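Local coordinates for protein L-asparaginase I (Vibrio cholerae, PDB 2OCD) that probably catalyses the hydrolysis of L-asparagine to L-aspartate and ammonium as a homotetrameric enzyme of the asparaginase 1 family, at residues Met31-Ala36 with Phe49-Tyr54; Met104-Gly109 with Lys204-Thr209; Val147-Asn152 with Ser170-Pro175; Phe243-Ala248 with Gly283-Cys288; Gly265-Asn270 with Leu318-Val323. All blocks are in the same frame, centred on the assembly; numbering follows the deposited sequence. Where two conformers were deposited one is given.

Interaction 1 (Met31-Ala36 with Phe49-Tyr54); sequences MEKQLA and FTIHEY. With ACT (acetate ion), chain F.
Ile51 points from strand 49-54 toward the short helix 31-35 and packs against Lys33 and Glu32. Its CG2 branch lies 3.2 Å from Lys33 CD, and the two side chains run alongside each other, pointing opposite ways. The lysine was modelled in two conformers, so this detail is less sure. Ile51 CD1 is 3.9 Å from Glu32 OE1, where the glutamate lies across the isoleucine. At the other end of the contact Ala36 CB sits 3.9 Å from Phe49 CZ. The ring edge also meets Ala36 O, which accepts a hydrogen bond from His42.

The strand is part of 48-58, an edge strand of the large mixed sheet in this chain, paired parallel to strand 5-12. Helix and strand run nearly antiparallel, at 160°, with axes 9.0 Å apart.

Glu53 and His52 find their polar partners outside the contact. Glu53 OE1 is bonded to Phe30 N, just ahead of the helix. His52 points away from the helix and donates from NE2 to acetate O (3.0 Å, 172°). The ion, probably from the crystallisation liquor, sets OXT over the centre of the Tyr54 ring, 3.6 Å above its plane.

Interaction 2 (Met104-Gly109 with Lys204-Thr209); sequences MFENLG and KVNPIT
Met104 and Asn206 open a short antiparallel pairing of strands 105-106 and 204-205. Met104 O accepts from Asn206 N at 2.8 Å, in an almost straight bond (178°). The same oxygen also meets Val205 CA in a longer CA-H...O contact. Glu106 and Lys204 form a hydrogen-bonded pair. Glu106 N donates to Lys204 O, and Lys204 N donates back to Glu106 O, both at 3.0 Å. Phe105 and Val205 make the non-hydrogen-bonded pair beside it. Outside the pairing, Phe105 O is bonded to Arg332 NE and Ile208 N to Gln69 OE1.

The side-chain charges join on the face of Glu106 and Lys204. Lys204 NZ gives a short bond of 2.7 Å to Asn206 OD1, in the plane of that carbonyl. It also makes a salt bridge to Glu106 OE2 (3.2 Å), weak as a hydrogen bond. The lysine chain bends at its second and third torsions (-127° and -67°), which brings NZ round to both oxygens. The Glu106 carboxylate stands nearly perpendicular to the Asn206 amide.

On the other face Val205 CG2 touches the Phe105 ring edge at CD1 (3.7 Å). Beyond the strand ends, selenomethionine Met104 lies across Ile208, and Met104 CE is 3.3 Å from Ile208 CG2. Helix 65-78 packs on Met104 and Val205. The Asn206 bond thus holds NZ within its own segment, where it probably attracts the Glu106 carboxylate across the pair.

Interaction 3 (Val147-Asn152 with Ser170-Pro175); sequences VTLFFN and SAFSSP
Asn152 OD1 accepts a hydrogen bond from Phe172 N, 3.0 Å long with an angle of 162° at the hydrogen. The donor is tilted somewhat out of the amide plane. The other end of the amide, Asn152 ND2, gives a weak bond of 3.3 Å to Ser170 O. One side chain therefore reaches the backbone on both flanks of Ala171, and these two bonds fix which way round the amide is turned. Ala171 CB packs on the amide, 3.4 Å from Asn152 ND2.

Strand 147-151 lies inside the large mixed sheet of the N-terminal domain, between strands 112-115 and 154-157. Strand 171-173 belongs to a separate hairpin, paired with strand 162-166. The two strands cross at -138° with axes 7.7 Å apart, so side chains and not strand pairing join them.

The aromatic part is a T-shaped pair. Phe172 turns its edge to the face of Phe151, with centroids 5.1 Å apart and planes at 72°. Phe172 CE2 stands above the centre of the Phe151 ring. Leu149, two residues before Phe151, adds to the packing: its CD2 makes a CH-pi contact over the Phe172 face, 4.2 Å from the centroid and offset toward the rim. Ser170 O meets the Phe151 edge at CE2 (3.7 Å). Phe151 also touches Thr91, a predicted active-site residue, and Asp127 and Asn131 of helix 127-141.

Interaction 4 (Phe243-Ala248 with Gly283-Cys288); sequences FGVGNA and GYATGC
This is a small van der Waals contact between two loops of the C-terminal domain, near the surface of the chain. Val245, Gly246 and Asn247 lie in the loop between strand 237-242 and helix 252-263. Ala285 and Thr286 lie in the loop that leads to helix 289-292. Thr286 is the centre of it. Its CB is 3.2 Å from Asn247 OD1, and its CG2 is 3.3 Å from the same oxygen. The two side chains cross at a slant. Thr286 CG2 also lies 3.7 Å from Val245 O and touches Gly246 O. A carbon branch, not the hydroxyl, therefore faces the first loop.

The hydroxyl turns back to its own loop. With a first torsion of 71°, OG1 of Thr286 sits between the backbone N and the carbonyl carbon and donates to Gly287 O (3.0 Å). Val245 CG1 adds a looser apolar touch to Ala285 CB, at 4.1 Å.

The first loop is held by its own backbone. Phe243 O accepts from Gly246 N at 2.8 Å and from Asn247 N at 2.9 Å.

The second subunit lies on the same loop. Asn247 ND2 makes a weak hydrogen bond to Asp92 of that subunit, a predicted substrate-binding residue. Gly246 and Asn247 facing Phe243 form a G1 beta bulge. Its place beside Asp92 of the other subunit is consistent with asparaginases of this family, whose active sites lie between the N-terminal domain of one subunit and the C-terminal domain of its partner.

Interaction 5 (Gly265-Asn270 with Leu318-Val323); sequences GVIVVN and LSYEEV
Tyr320 lies along the backbone of Gly265 and Val266. Its CB points toward that segment, and the first torsion of 166° carries the ring there. CD1 is the first atom to touch, 3.2 Å from Gly265 O, which lies at the ring edge. CE1 follows, 3.3 Å from Gly265 C and 3.9 Å from Ile267 CG1. Ile267 and the tyrosine lie side by side but head opposite ways. At the tip, OH is 3.0 Å from a water. That water donates to Val266 O (3.2 Å) and takes a weak bond from Val268 N (2.9 Å), so it links the phenol to the strand backbone.

Ile267 also packs on Val323, one turn further along the helix. Their closest carbons are modelled too near each other, so the detail is doubtful. Ser319 is the N-cap of that helix: its OG accepts from Glu322 N at 3.2 Å.

Gly265 closes helix 252-263 as the C-prime residue of a Schellman motif, and its backbone meets the tyrosine ring directly. Strand 267-272 then enters the parallel sheet between strands 237-242 and 296-297. Helix 320-327 packs at its start. From helix 303-315, Leu310 lies against Ile267 and Leu313 against Val323.

Interactions 1 and 3 both reach the mixed N-terminal sheet, with centres 23 Å apart. Both lie near predicted active-site residues. In interaction 1 the Glu32 side chain is about 9 Å from that of Thr14. In interaction 3 the Phe151 side chain is about 4 Å from that of Thr91. Interaction 2 touches interaction 3 where Phe105 CD2 packs on Val147 CG2 at 3.6 Å. Interactions 4 and 5 belong to the C-terminal domain and alternate along the chain. They meet at Gly246 O and Asn270 ND2, 3.3 Å apart, a probable hydrogen bond. Interaction 4 is far from interaction 1 in its own chain, with centres about 50 Å apart, and bears instead on the predicted site of a neighbouring subunit.

Interaction 1 (Met31-Ala36 with Phe49-Tyr54)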
# COMPACT_ATOMS: atom_id res chain seq x y z
N MSE B 31 28.33 16.72 20.92
CA MSE B 31 27.34 15.81 21.47
C MSE B 31 27.15 14.53 20.65
O MSE B 31 27.07 13.45 21.22
CB MSE B 31 26.00 16.47 21.76
CG MSE B 31 25.48 16.03 23.16
SE MSE B 31 23.60 15.51 23.20
CE MSE B 31 23.36 14.81 25.02
N GLU B 32 27.06 14.65 19.32
CA GLU B 32 27.00 13.47 18.46
C GLU B 32 28.11 12.52 18.82
O GLU B 32 27.91 11.31 18.92
CB GLU B 32 27.18 13.79 16.97
CG GLU B 32 25.88 13.70 16.15
CD GLU B 32 25.41 12.32 15.83
OE1 GLU B 32 26.13 11.55 15.23
OE2 GLU B 32 24.31 12.02 16.12
N LYS B 33 29.31 13.06 19.00
CA LYS B 33 30.46 12.25 19.39
C LYS B 33 30.22 11.63 20.79
O LYS B 33 30.34 10.43 20.95
CB LYS B 33 31.76 13.09 19.29
CG LYS B 33 33.08 12.44 19.71
CD LYS B 33 33.29 11.11 19.07
CE LYS B 33 34.76 10.76 18.98
NZ LYS B 33 34.88 9.61 18.03
N GLN B 34 29.85 12.43 21.79
CA GLN B 34 29.51 11.88 23.13
C GLN B 34 28.49 10.73 23.05
O GLN B 34 28.68 9.67 23.65
CB GLN B 34 28.96 12.97 24.06
CG GLN B 34 28.78 12.57 25.60
CD GLN B 34 28.43 13.80 26.54
OE1 GLN B 34 28.18 14.89 26.03
NE2 GLN B 34 28.43 13.62 27.88
N LEU B 35 27.42 10.94 22.28
CA LEU B 35 26.32 9.98 22.20
C LEU B 35 26.82 8.68 21.61
O LEU B 35 26.65 7.62 22.24
CB LEU B 35 25.10 10.51 21.42
CG LEU B 35 24.06 11.34 22.19
CD1 LEU B 35 24.69 12.65 22.47
CD2 LEU B 35 22.69 11.56 21.50
N ALA B 36 27.52 8.70 20.49
CA ALA B 36 27.98 7.43 19.92
C ALA B 36 28.80 6.47 20.88
O ALA B 36 29.34 5.48 20.41
CB ALA B 36 28.58 7.61 18.46
N PHE B 49 34.35 2.73 13.62
CA PHE B 49 34.00 4.00 13.02
C PHE B 49 34.74 5.16 13.71
O PHE B 49 34.93 5.16 14.93
CB PHE B 49 32.48 4.21 13.07
CG PHE B 49 31.92 4.39 14.46
CD1 PHE B 49 31.33 3.33 15.12
CD2 PHE B 49 31.98 5.63 15.08
CE1 PHE B 49 30.80 3.49 16.42
CE2 PHE B 49 31.48 5.82 16.38
CZ PHE B 49 30.89 4.74 17.06
N THR B 50 35.15 6.13 12.90
CA THR B 50 35.64 7.42 13.34
C THR B 50 34.67 8.51 12.85
O THR B 50 34.30 8.56 11.66
CB THR B 50 37.03 7.70 12.73
OG1 THR B 50 37.88 6.58 12.99
CG2 THR B 50 37.67 8.99 13.28
N ILE B 51 34.30 9.39 13.77
CA ILE B 51 33.44 10.50 13.48
C ILE B 51 34.27 11.77 13.56
O ILE B 51 35.04 11.94 14.50
CB ILE B 51 32.28 10.55 14.45
CG1 ILE B 51 31.34 11.69 14.11
CG2 ILE B 51 32.75 10.69 15.91
CD1 ILE B 51 30.01 11.55 14.80
N HIS B 52 34.10 12.62 12.53
CA HIS B 52 34.58 13.98 12.52
C HIS B 52 33.40 14.92 12.49
O HIS B 52 32.60 14.88 11.59
CB HIS B 52 35.41 14.25 11.24
CG HIS B 52 35.77 15.70 11.03
ND1 HIS B 52 36.46 16.44 11.96
CD2 HIS B 52 35.54 16.53 9.98
CE1 HIS B 52 36.64 17.67 11.50
NE2 HIS B 52 36.09 17.75 10.30
N GLU B 53 33.28 15.79 13.48
CA GLU B 53 32.24 16.82 13.44
C GLU B 53 32.78 18.07 12.74
O GLU B 53 33.89 18.55 13.04
CB GLU B 53 31.76 17.16 14.85
CG GLU B 53 30.93 18.41 14.87
CD GLU B 53 30.21 18.64 16.18
OE1 GLU B 53 30.22 17.76 17.08
OE2 GLU B 53 29.59 19.72 16.30
N TYR B 54 31.99 18.62 11.83
CA TYR B 54 32.43 19.73 11.01
C TYR B 54 32.43 20.96 11.89
O TYR B 54 31.64 21.04 12.85
CB TYR B 54 31.53 19.94 9.77
CG TYR B 54 31.88 19.08 8.59
CD1 TYR B 54 32.38 17.82 8.75
CD2 TYR B 54 31.70 19.54 7.32
CE1 TYR B 54 32.71 17.04 7.68
CE2 TYR B 54 32.03 18.77 6.22
CZ TYR B 54 32.53 17.52 6.40
OH TYR B 54 32.88 16.72 5.31
C ACT F . 36.20 19.67 7.71
O ACT F . 35.91 20.28 8.79
OXT ACT F . 35.47 19.97 6.74
CH3 ACT F . 37.32 18.68 7.57

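Interaction 2 (Met104-Gly109 with Lys204-Thr209)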
# COMPACT_ATOMS: atom_id res chain seq x y z
N MSE B 104 30.34 14.72 -8.73
CA MSE B 104 31.66 15.12 -8.32
C MSE B 104 32.64 13.99 -8.18
O MSE B 104 33.83 14.19 -8.42
CB MSE B 104 31.59 15.88 -7.01
CG MSE B 104 31.00 17.26 -7.19
SE MSE B 104 30.72 18.24 -5.54
CE MSE B 104 32.59 18.71 -5.24
N PHE B 105 32.16 12.83 -7.74
CA PHE B 105 33.02 11.68 -7.56
C PHE B 105 33.07 10.91 -8.84
O PHE B 105 32.06 10.60 -9.43
CB PHE B 105 32.55 10.73 -6.46
CG PHE B 105 32.55 11.32 -5.08
CD1 PHE B 105 33.56 12.16 -4.64
CD2 PHE B 105 31.57 10.96 -4.18
CE1 PHE B 105 33.53 12.67 -3.37
CE2 PHE B 105 31.56 11.46 -2.91
CZ PHE B 105 32.54 12.32 -2.52
N GLU B 106 34.28 10.54 -9.22
CA GLU B 106 34.53 9.86 -10.45
C GLU B 106 35.30 8.57 -10.12
O GLU B 106 36.32 8.59 -9.44
CB GLU B 106 35.30 10.83 -11.34
CG GLU B 106 36.24 10.23 -12.32
CD GLU B 106 36.36 11.12 -13.56
OE1 GLU B 106 35.34 11.19 -14.32
OE2 GLU B 106 37.44 11.74 -13.78
N ASN B 107 34.76 7.44 -10.58
CA ASN B 107 35.31 6.11 -10.29
C ASN B 107 35.33 5.81 -8.81
O ASN B 107 36.30 5.30 -8.29
CB ASN B 107 36.71 5.92 -10.90
CG ASN B 107 36.74 6.22 -12.39
OD1 ASN B 107 35.77 5.98 -13.13
ND2 ASN B 107 37.85 6.78 -12.84
N LEU B 108 34.24 6.14 -8.14
CA LEU B 108 34.06 5.79 -6.72
C LEU B 108 34.07 4.27 -6.57
O LEU B 108 33.29 3.56 -7.24
CB LEU B 108 32.72 6.34 -6.25
CG LEU B 108 32.42 6.33 -4.77
CD1 LEU B 108 33.37 7.33 -4.12
CD2 LEU B 108 30.90 6.62 -4.57
N GLY B 109 35.01 3.78 -5.76
CA GLY B 109 35.14 2.34 -5.42
C GLY B 109 34.85 2.04 -3.95
O GLY B 109 35.34 1.05 -3.42
N LYS B 204 38.77 9.91 -8.24
CA LYS B 204 39.10 11.31 -8.22
C LYS B 204 37.88 12.18 -7.87
O LYS B 204 36.76 11.82 -8.20
CB LYS B 204 39.61 11.67 -9.59
CG LYS B 204 40.22 13.04 -9.65
CD LYS B 204 39.59 13.87 -10.78
CE LYS B 204 39.90 13.33 -12.19
NZ LYS B 204 39.34 14.23 -13.26
N VAL B 205 38.11 13.32 -7.23
CA VAL B 205 37.09 14.34 -7.03
C VAL B 205 37.22 15.53 -7.98
O VAL B 205 38.24 16.21 -8.01
CB VAL B 205 37.14 14.91 -5.61
CG1 VAL B 205 36.11 16.08 -5.48
CG2 VAL B 205 36.89 13.79 -4.59
N ASN B 206 36.14 15.80 -8.72
CA ASN B 206 36.08 16.88 -9.71
C ASN B 206 35.42 18.13 -9.09
O ASN B 206 34.41 18.02 -8.44
CB ASN B 206 35.27 16.43 -10.95
CG ASN B 206 36.02 15.37 -11.86
OD1 ASN B 206 37.26 15.41 -12.09
ND2 ASN B 206 35.23 14.45 -12.42
N PRO B 207 35.94 19.33 -9.36
CA PRO B 207 35.45 20.54 -8.70
C PRO B 207 34.06 20.98 -9.12
O PRO B 207 33.57 20.62 -10.20
CB PRO B 207 36.41 21.62 -9.16
CG PRO B 207 36.81 21.18 -10.50
CD PRO B 207 36.93 19.65 -10.40
N ILE B 208 33.45 21.78 -8.24
CA ILE B 208 32.12 22.33 -8.45
C ILE B 208 32.06 23.72 -7.82
O ILE B 208 32.62 23.94 -6.73
CB ILE B 208 31.10 21.41 -7.81
CG1 ILE B 208 29.70 21.61 -8.39
CG2 ILE B 208 31.19 21.56 -6.30
CD1 ILE B 208 28.86 20.20 -8.48
N THR B 209 31.44 24.64 -8.57
CA THR B 209 31.24 26.04 -8.19
C THR B 209 29.82 26.48 -8.63
O THR B 209 29.29 25.90 -9.59
CB THR B 209 32.18 26.97 -8.95
OG1 THR B 209 31.84 26.88 -10.33
CG2 THR B 209 33.66 26.64 -8.78

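Interaction 3 (Val147-Asn152 with Ser170-Pro175)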
# COMPACT_ATOMS: atom_id res chain seq x y z
N VAL B 147 27.12 6.99 -4.50
CA VAL B 147 26.52 7.90 -3.53
C VAL B 147 25.05 7.53 -3.30
O VAL B 147 24.23 7.61 -4.20
CB VAL B 147 26.69 9.37 -3.95
CG1 VAL B 147 26.10 10.27 -2.90
CG2 VAL B 147 28.16 9.70 -4.06
N THR B 148 24.74 7.07 -2.10
CA THR B 148 23.38 6.62 -1.79
C THR B 148 22.79 7.40 -0.61
O THR B 148 23.49 8.21 0.04
CB THR B 148 23.39 5.10 -1.49
OG1 THR B 148 24.27 4.82 -0.38
CG2 THR B 148 23.84 4.28 -2.76
N LEU B 149 21.50 7.18 -0.35
CA LEU B 149 20.75 8.00 0.63
C LEU B 149 19.88 7.07 1.43
O LEU B 149 19.05 6.34 0.87
CB LEU B 149 19.91 9.09 -0.07
CG LEU B 149 19.18 10.18 0.76
CD1 LEU B 149 18.93 11.51 -0.01
CD2 LEU B 149 17.84 9.73 1.28
N PHE B 150 20.08 7.06 2.74
CA PHE B 150 19.36 6.13 3.55
C PHE B 150 18.32 6.86 4.42
O PHE B 150 18.68 7.79 5.18
CB PHE B 150 20.35 5.31 4.36
CG PHE B 150 19.72 4.21 5.13
CD1 PHE B 150 19.18 3.12 4.47
CD2 PHE B 150 19.68 4.23 6.48
CE1 PHE B 150 18.57 2.07 5.18
CE2 PHE B 150 19.08 3.19 7.17
CZ PHE B 150 18.52 2.13 6.51
N PHE B 151 17.05 6.48 4.26
CA PHE B 151 15.95 7.03 5.06
C PHE B 151 14.72 6.13 4.93
O PHE B 151 14.58 5.40 3.92
CB PHE B 151 15.61 8.45 4.62
CG PHE B 151 15.38 9.44 5.76
CD1 PHE B 151 16.46 10.04 6.39
CD2 PHE B 151 14.09 9.80 6.14
CE1 PHE B 151 16.25 10.98 7.41
CE2 PHE B 151 13.85 10.74 7.14
CZ PHE B 151 14.92 11.34 7.78
N ASN B 152 13.84 6.18 5.93
CA ASN B 152 12.63 5.35 5.94
C ASN B 152 13.00 3.89 5.62
O ASN B 152 12.39 3.29 4.78
CB ASN B 152 11.59 5.85 4.91
CG ASN B 152 11.40 7.41 4.91
OD1 ASN B 152 11.97 8.13 4.06
ND2 ASN B 152 10.61 7.92 5.86
N SER B 170 8.37 13.04 7.76
CA SER B 170 9.28 13.37 6.67
C SER B 170 9.93 12.13 6.02
O SER B 170 10.16 11.13 6.67
CB SER B 170 10.35 14.36 7.18
OG SER B 170 11.61 14.04 6.65
N ALA B 171 10.22 12.22 4.72
CA ALA B 171 10.54 11.04 3.96
C ALA B 171 11.18 11.32 2.61
O ALA B 171 11.04 12.40 2.05
CB ALA B 171 9.28 10.24 3.76
N PHE B 172 11.87 10.33 2.07
CA PHE B 172 12.48 10.45 0.75
C PHE B 172 12.06 9.28 -0.15
O PHE B 172 12.06 8.15 0.30
CB PHE B 172 13.99 10.44 0.84
CG PHE B 172 14.57 11.61 1.55
CD1 PHE B 172 15.08 12.69 0.85
CD2 PHE B 172 14.63 11.64 2.94
CE1 PHE B 172 15.62 13.78 1.50
CE2 PHE B 172 15.14 12.72 3.60
CZ PHE B 172 15.63 13.81 2.87
N SER B 173 11.78 9.56 -1.42
CA SER B 173 11.57 8.53 -2.47
C SER B 173 12.45 8.75 -3.70
O SER B 173 12.95 9.87 -3.94
CB SER B 173 10.15 8.62 -2.97
OG SER B 173 9.95 9.97 -3.28
N SER B 174 12.63 7.67 -4.46
CA SER B 174 13.18 7.76 -5.78
C SER B 174 12.08 7.34 -6.69
O SER B 174 11.91 6.19 -6.96
CB SER B 174 14.45 6.90 -5.96
OG SER B 174 14.50 5.74 -5.17
N PRO B 175 11.31 8.29 -7.18
CA PRO B 175 10.07 7.89 -7.85
C PRO B 175 10.28 7.06 -9.10
O PRO B 175 9.44 6.23 -9.44
CB PRO B 175 9.43 9.24 -8.25
CG PRO B 175 10.16 10.27 -7.44
CD PRO B 175 11.53 9.75 -7.21

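Interaction 4 (Phe243-Ala248 with Gly283-Cys288)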
# COMPACT_ATOMS: atom_id res chain seq x y z
N PHE B 243 4.72 20.07 -18.75
CA PHE B 243 3.60 19.12 -18.47
C PHE B 243 3.72 17.70 -19.04
O PHE B 243 4.28 17.45 -20.11
CB PHE B 243 2.27 19.65 -18.98
CG PHE B 243 2.10 21.13 -18.79
CD1 PHE B 243 1.99 21.67 -17.54
CD2 PHE B 243 2.04 21.97 -19.88
CE1 PHE B 243 1.82 23.03 -17.37
CE2 PHE B 243 1.85 23.32 -19.70
CZ PHE B 243 1.72 23.84 -18.44
N GLY B 244 3.07 16.80 -18.32
CA GLY B 244 3.07 15.39 -18.65
C GLY B 244 4.41 14.98 -19.23
O GLY B 244 5.44 15.14 -18.57
N VAL B 245 4.43 14.54 -20.47
CA VAL B 245 5.61 13.84 -21.02
C VAL B 245 6.61 14.80 -21.67
O VAL B 245 7.58 14.39 -22.32
CB VAL B 245 5.15 12.72 -21.98
CG1 VAL B 245 6.23 12.34 -22.86
CG2 VAL B 245 4.68 11.47 -21.16
N GLY B 246 6.38 16.08 -21.46
CA GLY B 246 7.38 17.07 -21.76
C GLY B 246 6.86 18.13 -22.71
O GLY B 246 7.57 18.54 -23.62
N ASN B 247 5.62 18.56 -22.48
CA ASN B 247 4.91 19.40 -23.42
C ASN B 247 4.90 20.84 -22.97
O ASN B 247 4.52 21.14 -21.83
CB ASN B 247 3.47 18.93 -23.53
CG ASN B 247 3.34 17.69 -24.34
OD1 ASN B 247 3.82 17.63 -25.47
ND2 ASN B 247 2.69 16.66 -23.77
N ALA B 248 5.27 21.74 -23.89
CA ALA B 248 5.16 23.18 -23.66
C ALA B 248 4.00 23.83 -24.43
O ALA B 248 3.52 23.30 -25.41
CB ALA B 248 6.46 23.87 -24.02
N GLY B 283 9.62 13.13 -30.84
CA GLY B 283 8.87 13.56 -32.01
C GLY B 283 7.43 13.10 -31.99
O GLY B 283 6.55 13.92 -32.05
N TYR B 284 7.15 11.81 -31.91
CA TYR B 284 5.73 11.40 -31.80
C TYR B 284 5.07 11.93 -30.50
O TYR B 284 4.05 12.59 -30.59
CB TYR B 284 5.50 9.87 -31.92
CG TYR B 284 5.80 9.26 -33.28
CD1 TYR B 284 5.44 9.89 -34.46
CD2 TYR B 284 6.45 8.03 -33.37
CE1 TYR B 284 5.73 9.32 -35.71
CE2 TYR B 284 6.74 7.44 -34.61
CZ TYR B 284 6.37 8.09 -35.77
OH TYR B 284 6.65 7.52 -36.97
N ALA B 285 5.63 11.65 -29.32
CA ALA B 285 4.93 12.02 -28.10
C ALA B 285 4.62 13.53 -28.03
O ALA B 285 3.44 13.91 -27.85
CB ALA B 285 5.65 11.55 -26.87
N THR B 286 5.63 14.40 -28.17
CA THR B 286 5.42 15.84 -27.96
C THR B 286 5.56 16.73 -29.20
O THR B 286 5.36 17.95 -29.09
CB THR B 286 6.42 16.38 -26.94
OG1 THR B 286 7.73 16.39 -27.54
CG2 THR B 286 6.37 15.56 -25.62
N GLY B 287 5.91 16.14 -30.36
CA GLY B 287 6.44 16.91 -31.51
C GLY B 287 7.89 17.36 -31.28
O GLY B 287 8.57 16.91 -30.35
N CYS B 288 8.35 18.29 -32.12
CA CYS B 288 9.73 18.73 -32.12
C CYS B 288 9.90 20.23 -31.95
O CYS B 288 11.00 20.74 -32.17
CB CYS B 288 10.38 18.37 -33.46
SG CYS B 288 9.99 16.76 -34.03

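Interaction 5 (Gly265-Asn270 with Leu318-Val323)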
# COMPACT_ATOMS: atom_id res chain seq x y z
N GLY B 265 24.45 30.23 -26.26
CA GLY B 265 25.14 29.30 -25.37
C GLY B 265 24.49 28.99 -24.03
O GLY B 265 25.22 28.56 -23.11
N VAL B 266 23.17 29.15 -23.89
CA VAL B 266 22.51 28.81 -22.63
C VAL B 266 21.96 27.40 -22.75
O VAL B 266 21.18 27.11 -23.65
CB VAL B 266 21.30 29.76 -22.34
CG1 VAL B 266 20.51 29.30 -21.08
CG2 VAL B 266 21.73 31.22 -22.23
N ILE B 267 22.31 26.50 -21.85
CA ILE B 267 21.75 25.14 -21.91
C ILE B 267 20.30 25.11 -21.38
O ILE B 267 19.97 25.76 -20.39
CB ILE B 267 22.64 24.11 -21.19
CG1 ILE B 267 23.76 23.66 -22.12
CG2 ILE B 267 21.85 22.93 -20.81
CD1 ILE B 267 25.03 23.43 -21.42
N VAL B 268 19.45 24.37 -22.08
CA VAL B 268 18.05 24.41 -21.82
C VAL B 268 17.54 22.97 -21.77
O VAL B 268 17.49 22.25 -22.78
CB VAL B 268 17.32 25.29 -22.86
CG1 VAL B 268 15.78 25.33 -22.55
CG2 VAL B 268 17.90 26.73 -22.87
N VAL B 269 17.21 22.52 -20.56
CA VAL B 269 16.93 21.13 -20.31
C VAL B 269 15.47 21.05 -19.93
O VAL B 269 14.97 21.88 -19.18
CB VAL B 269 17.83 20.55 -19.19
CG1 VAL B 269 17.66 21.31 -17.91
CG2 VAL B 269 17.60 19.01 -18.97
N ASN B 270 14.80 20.06 -20.49
CA ASN B 270 13.40 19.92 -20.30
C ASN B 270 13.13 18.76 -19.32
O ASN B 270 13.38 17.63 -19.68
CB ASN B 270 12.75 19.69 -21.68
CG ASN B 270 11.25 19.36 -21.60
OD1 ASN B 270 10.58 19.53 -20.53
ND2 ASN B 270 10.71 18.87 -22.72
N LEU B 318 34.48 22.84 -20.06
CA LEU B 318 33.95 22.21 -21.23
C LEU B 318 33.28 23.24 -22.15
O LEU B 318 32.87 24.31 -21.70
CB LEU B 318 32.90 21.18 -20.80
CG LEU B 318 33.40 20.08 -19.89
CD1 LEU B 318 32.28 19.16 -19.41
CD2 LEU B 318 34.48 19.31 -20.64
N SER B 319 33.20 22.91 -23.43
CA SER B 319 32.54 23.73 -24.43
C SER B 319 31.02 23.61 -24.26
O SER B 319 30.54 22.70 -23.57
CB SER B 319 32.97 23.26 -25.81
OG SER B 319 32.35 22.04 -26.15
N TYR B 320 30.27 24.53 -24.85
CA TYR B 320 28.80 24.46 -24.78
C TYR B 320 28.26 23.06 -25.25
O TYR B 320 27.49 22.40 -24.54
CB TYR B 320 28.18 25.60 -25.60
CG TYR B 320 26.70 25.43 -25.86
CD1 TYR B 320 25.77 26.00 -25.03
CD2 TYR B 320 26.24 24.74 -26.95
CE1 TYR B 320 24.39 25.88 -25.26
CE2 TYR B 320 24.89 24.59 -27.20
CZ TYR B 320 23.95 25.16 -26.34
OH TYR B 320 22.57 25.00 -26.57
N GLU B 321 28.71 22.64 -26.43
CA GLU B 321 28.23 21.39 -27.08
C GLU B 321 28.58 20.14 -26.27
O GLU B 321 27.81 19.21 -26.14
CB GLU B 321 28.87 21.25 -28.49
CG GLU B 321 28.44 22.32 -29.48
CD GLU B 321 26.91 22.32 -29.82
OE1 GLU B 321 26.22 21.28 -29.63
OE2 GLU B 321 26.39 23.39 -30.27
N GLU B 322 29.77 20.15 -25.74
CA GLU B 322 30.19 19.10 -24.87
C GLU B 322 29.28 18.96 -23.60
O GLU B 322 28.89 17.86 -23.20
CB GLU B 322 31.65 19.35 -24.55
CG GLU B 322 32.39 18.21 -23.92
CD GLU B 322 33.94 18.45 -23.91
OE1 GLU B 322 34.45 19.59 -24.27
OE2 GLU B 322 34.62 17.46 -23.54
N VAL B 323 28.91 20.08 -22.99
CA VAL B 323 28.03 20.05 -21.83
C VAL B 323 26.73 19.46 -22.33
O VAL B 323 26.17 18.49 -21.71
CB VAL B 323 27.80 21.47 -21.26
CG1 VAL B 323 26.61 21.50 -20.28
CG2 VAL B 323 29.11 22.08 -20.66
O HOH W 1 20.22 24.31 -24.87